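Local structure of chromosome partition protein Smc (Pyrococcus furiosus, 3KTA) at residues 14-19 against 79-84; 18-23 against 31-36; 84-89 against 116-121; 91-96 against 121-126; 106-111 against 127-132. The protein is an SMC-family ABC-type ATPase, probably required for chromosome condensation and partitioning, of which this chain is the C-terminal part of the ATPase head. All coordinates share one frame; numbering follows the deposited sequence.

Interaction 1 (14-19 against 79-84)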
# COMPACT_ATOMS: atom_id res chain seq x y z
N GLU B 14 6.62 -14.48 17.97
CA GLU B 14 5.46 -14.92 18.75
C GLU B 14 4.38 -13.85 18.76
O GLU B 14 3.20 -14.18 18.77
CB GLU B 14 5.84 -15.30 20.19
CG GLU B 14 6.73 -16.55 20.29
CD GLU B 14 6.09 -17.81 19.70
OE1 GLU B 14 4.85 -17.85 19.54
OE2 GLU B 14 6.83 -18.77 19.40
N ALA B 15 4.79 -12.59 18.75
CA ALA B 15 3.82 -11.49 18.73
C ALA B 15 3.05 -11.49 17.42
O ALA B 15 1.81 -11.48 17.41
CB ALA B 15 4.53 -10.16 18.94
N ILE B 16 3.77 -11.53 16.31
CA ILE B 16 3.13 -11.58 14.99
C ILE B 16 2.30 -12.86 14.76
O ILE B 16 1.22 -12.80 14.17
CB ILE B 16 4.16 -11.32 13.87
CG1 ILE B 16 4.69 -9.89 14.03
CG2 ILE B 16 3.53 -11.50 12.50
CD1 ILE B 16 5.88 -9.55 13.15
N SER B 17 2.80 -14.00 15.23
CA SER B 17 2.10 -15.27 15.10
C SER B 17 0.76 -15.20 15.81
O SER B 17 -0.27 -15.60 15.25
CB SER B 17 2.96 -16.40 15.69
OG SER B 17 2.30 -17.64 15.60
N ARG B 18 0.75 -14.68 17.04
CA ARG B 18 -0.50 -14.61 17.80
C ARG B 18 -1.45 -13.61 17.12
O ARG B 18 -2.65 -13.90 16.96
CB ARG B 18 -0.25 -14.21 19.25
CG ARG B 18 -1.55 -14.03 20.05
CD ARG B 18 -1.28 -13.81 21.53
N ASN B 19 -0.90 -12.48 16.69
CA ASN B 19 -1.69 -11.49 15.94
C ASN B 19 -2.35 -12.12 14.71
O ASN B 19 -3.53 -11.89 14.43
CB ASN B 19 -0.82 -10.31 15.48
CG ASN B 19 -0.34 -9.41 16.65
OD1 ASN B 19 -0.81 -9.52 17.78
ND2 ASN B 19 0.58 -8.51 16.35
N PHE B 79 -1.72 -7.33 8.37
CA PHE B 79 -2.25 -6.71 9.58
C PHE B 79 -1.64 -7.24 10.88
O PHE B 79 -1.60 -6.51 11.88
CB PHE B 79 -3.78 -6.71 9.57
CG PHE B 79 -4.35 -5.63 8.70
CD1 PHE B 79 -4.54 -4.35 9.21
CD2 PHE B 79 -4.60 -5.84 7.36
CE1 PHE B 79 -5.04 -3.33 8.43
CE2 PHE B 79 -5.09 -4.82 6.56
CZ PHE B 79 -5.31 -3.55 7.10
N ALA B 80 -1.16 -8.49 10.87
CA ALA B 80 -0.47 -9.07 12.02
C ALA B 80 0.84 -8.32 12.26
O ALA B 80 1.21 -8.03 13.40
CB ALA B 80 -0.19 -10.58 11.78
N ILE B 81 1.54 -8.01 11.17
CA ILE B 81 2.73 -7.19 11.26
C ILE B 81 2.37 -5.77 11.72
O ILE B 81 3.01 -5.21 12.59
CB ILE B 81 3.45 -7.14 9.90
CG1 ILE B 81 3.87 -8.56 9.49
CG2 ILE B 81 4.68 -6.25 9.98
CD1 ILE B 81 4.44 -8.65 8.07
N GLN B 82 1.34 -5.19 11.11
CA GLN B 82 0.98 -3.81 11.40
C GLN B 82 0.69 -3.64 12.89
O GLN B 82 1.05 -2.62 13.48
CB GLN B 82 -0.23 -3.39 10.57
CG GLN B 82 -0.53 -1.88 10.62
CD GLN B 82 -1.40 -1.49 11.79
OE1 GLN B 82 -2.08 -2.33 12.40
NE2 GLN B 82 -1.40 -0.20 12.10
N LYS B 83 0.01 -4.61 13.48
CA LYS B 83 -0.37 -4.52 14.89
C LYS B 83 0.89 -4.50 15.77
O LYS B 83 0.94 -3.76 16.77
CB LYS B 83 -1.30 -5.67 15.29
CG LYS B 83 -1.66 -5.70 16.79
CD LYS B 83 -2.81 -6.66 17.07
CE LYS B 83 -3.09 -6.79 18.58
NZ LYS B 83 -1.88 -7.32 19.31
N PHE B 84 1.89 -5.29 15.40
CA PHE B 84 3.13 -5.35 16.16
C PHE B 84 4.00 -4.12 15.96
O PHE B 84 4.59 -3.60 16.92
CB PHE B 84 3.93 -6.59 15.77
CG PHE B 84 5.29 -6.65 16.41
CD1 PHE B 84 5.42 -6.96 17.76
CD2 PHE B 84 6.42 -6.35 15.67
CE1 PHE B 84 6.67 -6.99 18.35
CE2 PHE B 84 7.68 -6.39 16.26
CZ PHE B 84 7.79 -6.71 17.60
O HOH W 1 1.48 -7.08 18.74

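Interaction 2 (18-23 against 31-36)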
# COMPACT_ATOMS: atom_id res chain seq x y z
N ARG B 18 0.75 -14.68 17.04
CA ARG B 18 -0.50 -14.61 17.80
C ARG B 18 -1.45 -13.61 17.12
O ARG B 18 -2.65 -13.90 16.96
CB ARG B 18 -0.25 -14.21 19.25
CG ARG B 18 -1.55 -14.03 20.05
CD ARG B 18 -1.28 -13.81 21.53
N ASN B 19 -0.90 -12.48 16.69
CA ASN B 19 -1.69 -11.49 15.94
C ASN B 19 -2.35 -12.12 14.71
O ASN B 19 -3.53 -11.89 14.43
CB ASN B 19 -0.82 -10.31 15.48
CG ASN B 19 -0.34 -9.41 16.65
OD1 ASN B 19 -0.81 -9.52 17.78
ND2 ASN B 19 0.58 -8.51 16.35
N PHE B 20 -1.56 -12.89 13.96
CA PHE B 20 -2.05 -13.47 12.72
C PHE B 20 -3.21 -14.42 12.97
O PHE B 20 -4.24 -14.37 12.28
CB PHE B 20 -0.91 -14.21 12.02
CG PHE B 20 -1.36 -15.01 10.82
CD1 PHE B 20 -1.62 -14.38 9.60
CD2 PHE B 20 -1.47 -16.38 10.89
CE1 PHE B 20 -2.03 -15.11 8.50
CE2 PHE B 20 -1.88 -17.13 9.79
CZ PHE B 20 -2.15 -16.49 8.60
N SER B 21 -3.05 -15.28 13.96
CA SER B 21 -4.13 -16.21 14.31
C SER B 21 -5.41 -15.47 14.72
O SER B 21 -6.51 -15.80 14.25
CB SER B 21 -3.66 -17.20 15.38
OG SER B 21 -2.67 -18.06 14.85
N GLU B 22 -5.28 -14.45 15.56
CA GLU B 22 -6.45 -13.70 16.01
C GLU B 22 -7.12 -12.97 14.85
O GLU B 22 -8.34 -13.01 14.68
CB GLU B 22 -6.07 -12.72 17.12
CG GLU B 22 -5.63 -13.40 18.41
CD GLU B 22 -5.17 -12.43 19.47
OE1 GLU B 22 -5.13 -11.21 19.20
OE2 GLU B 22 -4.84 -12.90 20.58
N ILE B 23 -6.31 -12.32 14.02
CA ILE B 23 -6.85 -11.57 12.90
C ILE B 23 -7.49 -12.48 11.85
O ILE B 23 -8.55 -12.17 11.33
CB ILE B 23 -5.78 -10.66 12.26
CG1 ILE B 23 -5.34 -9.61 13.28
CG2 ILE B 23 -6.33 -10.00 11.00
CD1 ILE B 23 -4.09 -8.82 12.88
N GLY B 31 -13.16 -19.86 11.17
CA GLY B 31 -11.92 -20.40 10.63
C GLY B 31 -10.74 -20.10 11.54
O GLY B 31 -10.87 -19.37 12.52
N SER B 32 -9.59 -20.69 11.22
CA SER B 32 -8.39 -20.46 12.01
C SER B 32 -7.15 -20.61 11.14
O SER B 32 -7.19 -21.23 10.08
CB SER B 32 -8.32 -21.45 13.19
OG SER B 32 -8.09 -22.78 12.73
N ALA B 33 -6.04 -20.03 11.59
CA ALA B 33 -4.80 -20.16 10.85
C ALA B 33 -3.60 -19.97 11.77
O ALA B 33 -3.72 -19.38 12.85
CB ALA B 33 -4.75 -19.17 9.69
N ARG B 34 -2.45 -20.48 11.34
CA ARG B 34 -1.21 -20.40 12.11
C ARG B 34 -0.02 -20.02 11.24
O ARG B 34 0.02 -20.34 10.05
CB ARG B 34 -0.87 -21.75 12.76
CG ARG B 34 -1.75 -22.22 13.88
CD ARG B 34 -1.13 -23.47 14.51
NE ARG B 34 -0.94 -24.54 13.53
CZ ARG B 34 0.14 -25.32 13.45
NH1 ARG B 34 1.16 -25.15 14.28
NH2 ARG B 34 0.21 -26.26 12.52
N LEU B 35 0.95 -19.36 11.86
CA LEU B 35 2.30 -19.23 11.30
C LEU B 35 3.17 -20.32 11.92
O LEU B 35 3.09 -20.59 13.12
CB LEU B 35 2.90 -17.87 11.61
CG LEU B 35 2.14 -16.63 11.14
CD1 LEU B 35 2.99 -15.39 11.37
CD2 LEU B 35 1.74 -16.74 9.68
N ILE B 36 4.00 -20.95 11.10
CA ILE B 36 4.85 -22.04 11.57
C ILE B 36 6.28 -21.84 11.11
O ILE B 36 6.51 -21.64 9.93
CB ILE B 36 4.34 -23.37 10.99
CG1 ILE B 36 2.86 -23.56 11.31
CG2 ILE B 36 5.18 -24.54 11.51
CD1 ILE B 36 2.22 -24.72 10.58
O HOH W 2 -6.76 -18.46 14.00
O HOH W 3 0.09 -18.53 14.58

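Interaction 3 (84-89 against 116-121)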
# COMPACT_ATOMS: atom_id res chain seq x y z
N PHE B 84 1.89 -5.29 15.40
CA PHE B 84 3.13 -5.35 16.16
C PHE B 84 4.00 -4.12 15.96
O PHE B 84 4.59 -3.60 16.92
CB PHE B 84 3.93 -6.59 15.77
CG PHE B 84 5.29 -6.65 16.41
CD1 PHE B 84 5.42 -6.96 17.76
CD2 PHE B 84 6.42 -6.35 15.67
CE1 PHE B 84 6.67 -6.99 18.35
CE2 PHE B 84 7.68 -6.39 16.26
CZ PHE B 84 7.79 -6.71 17.60
N LYS B 85 4.11 -3.67 14.72
CA LYS B 85 4.92 -2.52 14.38
C LYS B 85 4.24 -1.68 13.30
O LYS B 85 4.42 -1.92 12.12
CB LYS B 85 6.30 -2.98 13.89
CG LYS B 85 7.24 -1.83 13.55
CD LYS B 85 8.59 -2.32 13.06
N PRO B 86 3.44 -0.69 13.71
CA PRO B 86 2.67 0.05 12.71
C PRO B 86 3.59 0.80 11.75
O PRO B 86 4.43 1.58 12.21
CB PRO B 86 1.87 1.05 13.54
CG PRO B 86 1.75 0.40 14.89
CD PRO B 86 3.00 -0.42 15.09
N ALA B 87 3.44 0.58 10.45
CA ALA B 87 4.23 1.33 9.46
C ALA B 87 3.65 2.73 9.34
O ALA B 87 2.50 2.96 9.68
CB ALA B 87 4.21 0.63 8.12
N PRO B 88 4.46 3.68 8.84
CA PRO B 88 3.94 5.05 8.70
C PRO B 88 2.66 5.08 7.85
O PRO B 88 1.68 5.70 8.27
CB PRO B 88 5.10 5.80 8.03
CG PRO B 88 6.33 5.08 8.57
CD PRO B 88 5.91 3.60 8.57
N PHE B 89 2.67 4.40 6.71
CA PHE B 89 1.46 4.35 5.86
C PHE B 89 1.37 3.05 5.10
O PHE B 89 2.38 2.36 4.91
CB PHE B 89 1.41 5.54 4.89
CG PHE B 89 2.43 5.47 3.80
CD1 PHE B 89 3.70 5.98 4.00
CD2 PHE B 89 2.12 4.88 2.57
CE1 PHE B 89 4.64 5.92 2.98
CE2 PHE B 89 3.05 4.82 1.55
CZ PHE B 89 4.32 5.33 1.77
N LYS B 116 -5.84 4.08 13.66
CA LYS B 116 -5.44 4.82 14.85
C LYS B 116 -3.92 4.93 14.98
O LYS B 116 -3.42 5.85 15.62
CB LYS B 116 -6.02 4.18 16.12
CG LYS B 116 -7.54 4.18 16.16
CD LYS B 116 -8.06 3.35 17.34
CE LYS B 116 -9.58 3.34 17.39
NZ LYS B 116 -10.09 2.51 18.51
N GLU B 117 -3.20 3.99 14.36
CA GLU B 117 -1.74 3.88 14.51
C GLU B 117 -0.95 4.03 13.21
O GLU B 117 0.25 4.31 13.24
CB GLU B 117 -1.34 2.55 15.18
CG GLU B 117 -2.02 2.27 16.51
CD GLU B 117 -1.67 3.30 17.57
OE1 GLU B 117 -0.65 4.00 17.42
OE2 GLU B 117 -2.42 3.41 18.56
N SER B 118 -1.61 3.82 12.07
CA SER B 118 -0.97 4.01 10.76
C SER B 118 -1.92 4.73 9.82
O SER B 118 -3.14 4.64 9.97
CB SER B 118 -0.60 2.66 10.13
OG SER B 118 0.32 1.93 10.93
N GLN B 119 -1.37 5.38 8.80
CA GLN B 119 -2.15 5.97 7.73
C GLN B 119 -2.47 4.89 6.68
O GLN B 119 -1.62 4.06 6.37
CB GLN B 119 -1.33 7.10 7.09
CG GLN B 119 -1.97 7.76 5.88
CD GLN B 119 -1.09 8.91 5.40
OE1 GLN B 119 0.11 8.73 5.18
NE2 GLN B 119 -1.68 10.09 5.26
N PHE B 120 -3.70 4.91 6.16
CA PHE B 120 -4.11 4.00 5.10
C PHE B 120 -4.64 4.76 3.91
O PHE B 120 -5.51 5.63 4.07
CB PHE B 120 -5.20 3.04 5.63
CG PHE B 120 -4.67 2.02 6.56
CD1 PHE B 120 -4.49 2.30 7.91
CD2 PHE B 120 -4.28 0.77 6.08
CE1 PHE B 120 -3.98 1.34 8.77
CE2 PHE B 120 -3.75 -0.18 6.93
CZ PHE B 120 -3.59 0.11 8.27
N ILE B 121 -4.12 4.43 2.73
CA ILE B 121 -4.62 5.02 1.49
C ILE B 121 -5.10 3.85 0.64
O ILE B 121 -4.32 2.97 0.29
CB ILE B 121 -3.51 5.78 0.73
CG1 ILE B 121 -3.01 6.95 1.59
CG2 ILE B 121 -4.03 6.28 -0.62
CD1 ILE B 121 -1.64 7.45 1.14
O HOH W 4 2.52 5.01 12.19

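Interaction 4 (91-96 against 121-126)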
# COMPACT_ATOMS: atom_id res chain seq x y z
N LEU B 91 -0.46 1.52 1.45
CA LEU B 91 -1.13 1.86 0.19
C LEU B 91 -1.69 0.57 -0.36
O LEU B 91 -0.95 -0.38 -0.60
CB LEU B 91 -0.14 2.47 -0.79
CG LEU B 91 -0.67 2.69 -2.20
CD1 LEU B 91 -1.77 3.73 -2.24
CD2 LEU B 91 0.50 3.15 -3.05
N PHE B 92 -3.01 0.51 -0.48
CA PHE B 92 -3.69 -0.70 -0.93
C PHE B 92 -4.47 -0.36 -2.19
O PHE B 92 -5.37 0.48 -2.15
CB PHE B 92 -4.72 -1.16 0.11
CG PHE B 92 -4.15 -1.69 1.40
CD1 PHE B 92 -2.85 -2.19 1.49
CD2 PHE B 92 -4.96 -1.73 2.53
CE1 PHE B 92 -2.37 -2.70 2.70
CE2 PHE B 92 -4.50 -2.24 3.74
CZ PHE B 92 -3.20 -2.73 3.83
N ASP B 93 -4.18 -1.03 -3.30
CA ASP B 93 -4.88 -0.77 -4.57
C ASP B 93 -5.82 -1.93 -4.96
O ASP B 93 -5.36 -2.98 -5.42
CB ASP B 93 -3.84 -0.56 -5.66
CG ASP B 93 -4.43 0.03 -6.94
OD1 ASP B 93 -5.67 0.02 -7.10
OD2 ASP B 93 -3.63 0.52 -7.76
N GLU B 94 -7.12 -1.74 -4.75
CA GLU B 94 -8.14 -2.74 -5.07
C GLU B 94 -7.84 -4.12 -4.47
O GLU B 94 -7.91 -5.15 -5.15
CB GLU B 94 -8.45 -2.76 -6.57
CG GLU B 94 -8.96 -1.42 -7.06
CD GLU B 94 -9.50 -1.47 -8.47
OE1 GLU B 94 -9.17 -0.55 -9.25
OE2 GLU B 94 -10.29 -2.40 -8.80
N ILE B 95 -7.54 -4.13 -3.18
CA ILE B 95 -7.19 -5.35 -2.45
C ILE B 95 -8.43 -6.16 -2.15
O ILE B 95 -8.33 -7.29 -1.69
CB ILE B 95 -6.44 -5.07 -1.13
CG1 ILE B 95 -7.24 -4.10 -0.24
CG2 ILE B 95 -5.02 -4.55 -1.41
CD1 ILE B 95 -7.10 -4.35 1.24
N ASP B 96 -9.60 -5.56 -2.40
CA ASP B 96 -10.88 -6.20 -2.09
C ASP B 96 -11.44 -6.99 -3.26
O ASP B 96 -12.54 -7.55 -3.17
CB ASP B 96 -11.90 -5.18 -1.55
CG ASP B 96 -11.80 -3.80 -2.21
OD1 ASP B 96 -11.16 -3.66 -3.26
OD2 ASP B 96 -12.42 -2.87 -1.68
N ILE B 121 -4.12 4.43 2.73
CA ILE B 121 -4.62 5.02 1.49
C ILE B 121 -5.10 3.85 0.64
O ILE B 121 -4.32 2.97 0.29
CB ILE B 121 -3.51 5.78 0.73
CG1 ILE B 121 -3.01 6.95 1.59
CG2 ILE B 121 -4.03 6.28 -0.62
CD1 ILE B 121 -1.64 7.45 1.14
N VAL B 122 -6.40 3.83 0.34
CA VAL B 122 -7.00 2.64 -0.24
C VAL B 122 -7.77 3.01 -1.50
O VAL B 122 -8.70 3.81 -1.44
CB VAL B 122 -7.98 1.99 0.77
CG1 VAL B 122 -8.66 0.76 0.16
CG2 VAL B 122 -7.27 1.62 2.07
N ILE B 123 -7.38 2.43 -2.63
CA ILE B 123 -8.14 2.59 -3.86
C ILE B 123 -9.17 1.48 -3.95
O ILE B 123 -8.83 0.31 -3.76
CB ILE B 123 -7.23 2.48 -5.08
CG1 ILE B 123 -6.20 3.62 -5.08
CG2 ILE B 123 -8.08 2.50 -6.36
CD1 ILE B 123 -5.01 3.39 -6.00
N THR B 124 -10.43 1.83 -4.21
CA THR B 124 -11.51 0.83 -4.14
C THR B 124 -12.73 1.22 -4.97
O THR B 124 -13.00 2.41 -5.16
CB THR B 124 -11.94 0.58 -2.68
OG1 THR B 124 -12.96 -0.44 -2.64
CG2 THR B 124 -12.48 1.85 -2.04
N LEU B 125 -13.43 0.20 -5.47
CA LEU B 125 -14.70 0.40 -6.17
C LEU B 125 -15.85 -0.09 -5.29
O LEU B 125 -17.02 -0.09 -5.72
CB LEU B 125 -14.71 -0.40 -7.49
CG LEU B 125 -13.69 -0.00 -8.55
CD1 LEU B 125 -13.97 -0.73 -9.85
CD2 LEU B 125 -13.69 1.51 -8.75
N ARG B 126 -15.54 -0.47 -4.05
CA ARG B 126 -16.53 -1.11 -3.18
C ARG B 126 -17.09 -0.18 -2.11
O ARG B 126 -16.36 0.30 -1.21
CB ARG B 126 -15.93 -2.35 -2.50
CG ARG B 126 -15.32 -3.35 -3.47
CD ARG B 126 -16.41 -4.08 -4.29
NE ARG B 126 -17.17 -4.98 -3.44
CZ ARG B 126 -16.77 -6.21 -3.10
NH1 ARG B 126 -15.63 -6.69 -3.56
NH2 ARG B 126 -17.53 -6.95 -2.30
O HOH W 5 -9.10 -1.95 -1.97
O HOH W 6 -12.06 -2.30 -5.50

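Interaction 5 (106-111 against 127-132)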
# COMPACT_ATOMS: atom_id res chain seq x y z
N ARG B 106 -15.37 -6.71 6.90
CA ARG B 106 -14.49 -7.08 8.00
C ARG B 106 -13.10 -6.50 7.78
O ARG B 106 -12.45 -6.04 8.72
CB ARG B 106 -14.46 -8.60 8.21
CG ARG B 106 -15.79 -9.09 8.80
CD ARG B 106 -15.72 -10.54 9.24
NE ARG B 106 -15.77 -11.45 8.12
CZ ARG B 106 -16.88 -11.99 7.63
NH1 ARG B 106 -18.07 -11.69 8.17
NH2 ARG B 106 -16.81 -12.81 6.59
N VAL B 107 -12.67 -6.50 6.52
CA VAL B 107 -11.38 -5.87 6.20
C VAL B 107 -11.42 -4.36 6.47
O VAL B 107 -10.49 -3.79 7.07
CB VAL B 107 -10.95 -6.18 4.76
CG1 VAL B 107 -9.71 -5.35 4.35
CG2 VAL B 107 -10.64 -7.65 4.65
N ALA B 108 -12.50 -3.71 6.04
CA ALA B 108 -12.68 -2.28 6.26
C ALA B 108 -12.70 -1.93 7.75
O ALA B 108 -12.13 -0.92 8.17
CB ALA B 108 -13.96 -1.80 5.57
N ASP B 109 -13.34 -2.77 8.56
CA ASP B 109 -13.36 -2.56 10.00
C ASP B 109 -11.95 -2.66 10.59
O ASP B 109 -11.59 -1.90 11.49
CB ASP B 109 -14.27 -3.56 10.71
CG ASP B 109 -15.74 -3.29 10.48
OD1 ASP B 109 -16.10 -2.27 9.85
OD2 ASP B 109 -16.55 -4.12 10.94
N LEU B 110 -11.15 -3.60 10.08
CA LEU B 110 -9.78 -3.77 10.54
C LEU B 110 -8.92 -2.57 10.12
O LEU B 110 -8.07 -2.10 10.88
CB LEU B 110 -9.21 -5.08 9.97
CG LEU B 110 -7.75 -5.44 10.25
CD1 LEU B 110 -7.49 -5.47 11.74
CD2 LEU B 110 -7.46 -6.78 9.60
N ILE B 111 -9.14 -2.06 8.91
CA ILE B 111 -8.47 -0.83 8.48
C ILE B 111 -8.82 0.35 9.39
O ILE B 111 -7.93 1.06 9.85
CB ILE B 111 -8.76 -0.49 7.00
CG1 ILE B 111 -8.00 -1.44 6.07
CG2 ILE B 111 -8.40 0.97 6.68
CD1 ILE B 111 -8.58 -1.52 4.64
N ASP B 127 -18.40 0.05 -2.18
CA ASP B 127 -19.07 0.85 -1.17
C ASP B 127 -18.79 0.42 0.27
O ASP B 127 -18.57 1.26 1.13
CB ASP B 127 -20.59 0.94 -1.44
CG ASP B 127 -21.25 -0.42 -1.67
OD1 ASP B 127 -20.73 -1.47 -1.25
OD2 ASP B 127 -22.34 -0.42 -2.28
N VAL B 128 -18.79 -0.89 0.54
CA VAL B 128 -18.61 -1.37 1.91
C VAL B 128 -17.17 -1.18 2.38
O VAL B 128 -16.92 -1.23 3.58
CB VAL B 128 -19.05 -2.84 2.08
CG1 VAL B 128 -20.53 -2.96 1.83
CG2 VAL B 128 -18.31 -3.74 1.13
N MSE B 129 -16.25 -0.96 1.45
CA MSE B 129 -14.88 -0.59 1.81
C MSE B 129 -14.76 0.89 2.15
O MSE B 129 -14.05 1.22 3.11
CB MSE B 129 -13.88 -0.93 0.69
CG MSE B 129 -12.44 -0.45 0.97
SE MSE B 129 -11.58 -1.36 2.47
CE MSE B 129 -10.82 -2.82 1.46
N MSE B 130 -15.44 1.73 1.35
CA MSE B 130 -15.37 3.21 1.34
C MSE B 130 -16.10 3.89 2.51
O MSE B 130 -15.72 4.98 2.94
CB MSE B 130 -15.94 3.76 -0.04
CG MSE B 130 -17.44 4.48 -0.13
SE MSE B 130 -17.39 5.58 -1.73
CE MSE B 130 -15.79 6.59 -1.27
N ALA B 131 -17.16 3.25 2.99
CA ALA B 131 -18.22 3.96 3.71
C ALA B 131 -17.77 4.74 4.94
O ALA B 131 -18.30 5.82 5.22
CB ALA B 131 -19.33 2.99 4.08
N ASN B 132 -16.82 4.17 5.68
CA ASN B 132 -16.33 4.80 6.90
C ASN B 132 -14.94 5.42 6.78
O ASN B 132 -14.27 5.63 7.79
CB ASN B 132 -16.33 3.79 8.05
CG ASN B 132 -17.73 3.35 8.42
OD1 ASN B 132 -18.64 4.17 8.51
ND2 ASN B 132 -17.90 2.05 8.63
O HOH W 7 -15.79 0.38 9.38

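Interaction 1 (14-19 against 79-84)
The Phe84 ring meets the methyl of Ala15 at a slant, Ala15 CB lying 3.5 Å from Phe84 CD1, while Ile16 CG1 comes to 3.8 Å from Phe84 CB at the root of the ring; the Ile16 and Phe84 side chains cross at about a right angle. The other flat group is the Asn19 amide. Ala80 O sits close to its plane, and Asn19 ND2 donates to that carbonyl at 3.1 Å along a nearly straight line (165°), reaching a lone pair in the carbonyl plane. On the other branch of the same amide, NZ of Lys83 donates to Asn19 OD1 at 2.9 Å, coming from above the plane, about 41° out of it. Lys83 manages this by running extended past the amide and bending at chi4 (-61°). A water 2.9 Å from Asn19 ND2 accepts a further bond, so both ends of the amide are gripped and its flip is set. On the Ile16 side, CG2 of Ile16 touches Ala80 CB at 3.9 Å. The axes of segments 14-19 and 79-84 approach to 8.2 Å, steeply crossed, where helix 4-27 meets helix 67-84. Leu35 of strand 32-37 backs Ile16, Phe79 reaches helix 101-114, and the partner chain adds its Ile163 against Ile16.

Interaction 2 (18-23 against 31-36)
Over one face of the Phe20 ring lies a methyl of Leu35: CD2 stands 3.6 Å from the ring centroid, 18° off the normal, a CH-pi contact. Phe20 holds CG trans to its own backbone N (chi1 172°), which throws the ring across to the strand, and Leu35, with CG anti to its carbonyl carbon (chi1 -58°), brings its branched end nearer. Phe20 CE2 also touches Ala33 CB at 3.5 Å, and the Arg34 backbone N lies in plane at the ring edge. Next along the helix, Ser21 keeps OG beside its backbone N and donates to Ala33 O at 2.6 Å, in the carbonyl plane. That hydroxyl also accepts from a water bound to Leu35 N, while a second water links Ser21 O with Ala33 N. The Arg34 guanidinium is engaged in a salt bridge with Glu51. This is a helix packed on a two-stranded antiparallel sheet, strands 32-37 and 48-53: here residues 18-23 of helix 4-27 run almost antiparallel to residues 32-36, within the C-terminal part of the ABC-type head.

Interaction 3 (84-89 against 116-121)
Ser118 OG donates to Ala87 O at 2.7 Å, in the carbonyl plane and on a lone pair, and the same hydroxyl is hydrogen-bonded to Gln82 NE2 of helix 67-84. This is the entrance to a beta-alpha-beta unit, where strands 89-93 and 119-123 begin side by side and parallel. The first backbone bond of the pairing follows one residue on: Gln119 N donates to Pro88 O at 3.1 Å, nearly straight at 168°, though tilted from the carbonyl plane. Phe89 is then bridged to Gln119, and Phe89 CA comes 3.1 Å from Gln119 O in a CA-H...O contact. Phe89 puts CG between its backbone N and carbonyl carbon (chi1 70°), a cramped choice that leads the ring off and leaves CB as the part that touches Gln119. The extended Gln119 passes beside that CB toward the partner chain, where OE1 takes a bond from Ile4 N of that chain and NE2 gives one to its Ser25 O. Before the strands start, Pro86 and Glu117 lie side by side, pointing the same way. Their contact is between CG of Pro86 and CB of Glu117, 3.8 Å apart, and CB of Pro86 also rests against Ser118 OG at 3.2 Å.

Interaction 4 (91-96 against 121-126)
Strand 91-93 is the Walker B strand of an ABC ATPase, hydrophobic residues leading into Asp93 and Glu94, and it runs parallel to strand 121-123. Phe92 N donates to Ile121 O at 2.9 Å, Ile123 N to Phe92 O at 2.8 Å, and Glu94 N to Ile123 O at 2.8 Å, this last tilted out of the carbonyl plane. On the Leu91 and Asp93 face, CD1 of Ile123 presses on the Asp93 carboxylate carbon CG at 3.5 Å. Asp93 OD2 bonds to Ser40 OG of the partner chain, and the Asp93 side chain lies about 4 Å from a magnesium ion; Glu94 touches the bound bis(adenosine)-5'-pentaphosphate. Past the strands, Thr124 OG1 donates to Asp96 OD2 at 2.7 Å on the syn lone pair and accepts from Arg126 N at 2.9 Å, closing an ST turn. OG1, anti to the backbone N (chi1 -178°), thus joins the loop of Asp96 to its own turn. One water joins Asp96 OD1 to Leu125 N; a second, bound to Ile95 N and Ile123 O, reaches OD1 only weakly. Arg126 reaches Asp101 in a salt bridge. The sheet continues into a strand of the partner chain, while helix 127-130 packs through Met129 against Val122, Ile95 and Asp96.

Interaction 5 (106-111 against 127-132)
Val107 opens the contact from helix 101-114, its CG1 standing 4.0 Å from CE, the end methyl of Met129, which is modelled as selenomethionine. Ala108 follows at the nearest approach of the two backbones, its CA 5.2 Å from that of Met129. Its methyl points toward the short helix: Ala108 CB sits 3.6 Å from Val128 O and 3.9 Å from Met129 SE, so the methyl rests on the Val128 carbonyl. Asp109 has CB turned off the contact, yet its carboxylate swings back, and a water joins the two sides, donating to Asp109 OD1 at 2.7 Å and accepting from Asn132 ND2 at 2.8 Å. The same OD1 forms a salt bridge with Lys105. One turn on from Val107, Ile111 brings CD1 to 3.7 Å from Met129 SE, the two side chains meeting at about a right angle. Met129 reaches all three apolar partners because CG leaves trans to the backbone N (chi1 175°) and the chain then bends at chi2 and chi3, bringing selenium against Ala108 and Ile111 and the methyl against Val107. Around this contact Met129 also touches Thr124, Val107 leans on helix 67-84 through Leu72 and Leu75, and Phe28 of the partner chain meets Ile111.

How the interactions relate
From the N terminus, interaction 1 closes a long loop, bringing helix 4-27 against the end of helix 67-84, and interaction 2 closes a much shorter one within that span, sharing Arg18 and Asn19. Interaction 3 begins on Phe84, where interaction 1 ends. Interactions 3, 4 and 5 all cross one another along the chain: 3 and 4 close the span across helix 101-114 by pairing strands 89-93 and 119-123, sharing Ile121, and 5 ties that helix to helix 127-130. Phe79 touches residues of interactions 3, 4 and 5, joining the helical side to the parallel pair of strands 89-93 and 119-123, whereas interactions 2 and 4 stay about 11 Å apart at nearest atoms.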